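Local coordinates for protein actibind (Aspergillus niger, PDB 3D3Z) that cleaves RNA as a secreted fungal ribonuclease of the T2 family, with little base specificity and a probable preference for adenylic acid, at residues Q142-D145 / L146-L150. Residues are numbered along the deposited sequence; the frame is centred on the assembly and turned at random.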
loop_
_atom_site.group_PDB
_atom_site.type_symbol
_atom_site.label_atom_id
_atom_site.label_comp_id
_atom_site.label_asym_id
_atom_site.label_seq_id
_atom_site.Cartn_x
_atom_site.Cartn_y
_atom_site.Cartn_z
ATOM N N GLN A 142 -1.380 4.710 8.698
ATOM C CA GLN A 142 -2.379 4.819 7.608
ATOM C C GLN A 142 -2.228 3.631 6.622
ATOM O O GLN A 142 -3.187 3.010 6.244
ATOM C CB GLN A 142 -2.167 6.143 6.879
ATOM C CG GLN A 142 -3.181 6.457 5.785
ATOM C CD GLN A 142 -4.606 6.488 6.247
ATOM O OE1 GLN A 142 -4.916 7.078 7.275
ATOM N NE2 GLN A 142 -5.481 5.866 5.490
ATOM N N VAL A 143 -0.987 3.339 6.215
ATOM C CA VAL A 143 -0.719 2.186 5.293
ATOM C C VAL A 143 -1.305 0.911 5.888
ATOM O O VAL A 143 -2.085 0.146 5.256
ATOM C CB VAL A 143 0.797 2.020 4.994
ATOM C CG1 VAL A 143 1.000 0.799 4.046
ATOM C CG2 VAL A 143 1.343 3.294 4.416
ATOM N N VAL A 144 -1.000 0.704 7.153
ATOM C CA VAL A 144 -1.487 -0.458 7.904
ATOM C C VAL A 144 -3.006 -0.479 7.962
ATOM O O VAL A 144 -3.645 -1.520 7.699
ATOM C CB VAL A 144 -0.869 -0.543 9.344
ATOM C CG1 VAL A 144 -1.697 -1.512 10.274
ATOM C CG2 VAL A 144 0.620 -1.028 9.282
ATOM N N ASP A 145 -3.599 0.683 8.270
ATOM C CA ASP A 145 -5.057 0.763 8.362
ATOM C C ASP A 145 -5.733 0.354 7.032
ATOM O O ASP A 145 -6.709 -0.384 7.030
ATOM C CB ASP A 145 -5.520 2.178 8.755
ATOM C CG ASP A 145 -5.205 2.531 10.202
ATOM O OD1 ASP A 145 -4.914 1.637 11.009
ATOM O OD2 ASP A 145 -5.319 3.718 10.512
ATOM N N LEU A 146 -5.200 0.846 5.931
ATOM C CA LEU A 146 -5.756 0.541 4.591
ATOM C C LEU A 146 -5.497 -0.917 4.199
ATOM O O LEU A 146 -6.405 -1.633 3.756
ATOM C CB LEU A 146 -5.147 1.483 3.589
ATOM C CG LEU A 146 -5.834 1.546 2.239
ATOM C CD1 LEU A 146 -7.298 2.017 2.353
ATOM C CD2 LEU A 146 -5.007 2.494 1.380
ATOM N N PHE A 147 -4.273 -1.365 4.412
ATOM C CA PHE A 147 -3.939 -2.790 4.186
ATOM C C PHE A 147 -4.899 -3.732 4.885
ATOM O O PHE A 147 -5.345 -4.745 4.297
ATOM C CB PHE A 147 -2.526 -3.046 4.662
ATOM C CG PHE A 147 -2.107 -4.489 4.620
ATOM C CD1 PHE A 147 -1.785 -5.107 3.435
ATOM C CD2 PHE A 147 -1.951 -5.186 5.771
ATOM C CE1 PHE A 147 -1.355 -6.411 3.404
ATOM C CE2 PHE A 147 -1.524 -6.514 5.784
ATOM C CZ PHE A 147 -1.224 -7.151 4.553
ATOM N N LYS A 148 -5.241 -3.427 6.146
ATOM C CA LYS A 148 -6.185 -4.279 6.888
ATOM C C LYS A 148 -7.521 -4.449 6.165
ATOM O O LYS A 148 -8.217 -5.434 6.371
ATOM C CB LYS A 148 -6.428 -3.761 8.302
ATOM C CG LYS A 148 -5.255 -3.987 9.223
ATOM C CD LYS A 148 -5.420 -3.192 10.460
ATOM C CE LYS A 148 -4.491 -3.656 11.488
ATOM N NZ LYS A 148 -4.818 -3.054 12.804
ATOM N N THR A 149 -7.879 -3.514 5.321
ATOM C CA THR A 149 -9.170 -3.614 4.665
ATOM C C THR A 149 -9.081 -4.422 3.353
ATOM O O THR A 149 -10.085 -4.577 2.653
ATOM C CB THR A 149 -9.763 -2.214 4.350
ATOM O OG1 THR A 149 -8.956 -1.551 3.387
ATOM C CG2 THR A 149 -9.910 -1.320 5.625
ATOM N N LEU A 150 -7.878 -4.875 2.995
ATOM C CA LEU A 150 -7.598 -5.441 1.658
ATOM C C LEU A 150 -6.960 -6.801 1.807
ATOM O O LEU A 150 -5.803 -6.970 1.438
ATOM C CB LEU A 150 -6.643 -4.492 0.912
ATOM C CG LEU A 150 -7.236 -3.152 0.526
ATOM C CD1 LEU A 150 -6.154 -2.180 0.110
ATOM C CD2 LEU A 150 -8.262 -3.337 -0.588
HETATM O O HOH W 1 -5.715 -0.345 12.460
#
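Leu146, Phe147 and Lys148 give their amide hydrogens to the carbonyls of Gln142, Val143 and Val144 in consecutive i to i+4 bonds near the C-terminal end of helix 134-147, where the chain passes into a type I turn from Phe147 to Leu150. The shortest of the three, Phe147 N to Val143 O at 2.8 Å, is nearly straight (170°). Lys148 lies along the outside of the helix: its CG, anti to its own carbonyl carbon (chi1 -73°), rests 3.3 Å from Val144 O, and the extended chain beyond carries CE across Val144 CG1 at 3.7 Å. Lysine suits the place because its methylenes cover the valine while its ammonium reaches water. That ammonium stands 5.0 Å (NZ) from Asp145 OD1, too far for a salt bridge, and one water spans the gap, donating to OD1 at 2.6 Å and accepting from NZ. Gln141 also binds OD1, and Tyr90 offers Lys148 a cation-pi partner. Thr149 N and OG1 both donate to Leu146 O, the hydroxyl at 2.6 Å in the carbonyl plane on a lone pair, while Leu150 N to Phe147 O closes the type I turn. Valine, leucine and phenylalanine suit the buried side, where Val143, Val144 and Phe147 pack on Ile50 of strand 49-56 and Leu146 on Phe203 of strand 195-206. Greasy residues thus bind the helix to the sheet that bears the predicted catalytic His51, while Asp145 and Lys148 are linked through one water rather than by direct contact, so any attraction between their charges is probably weak.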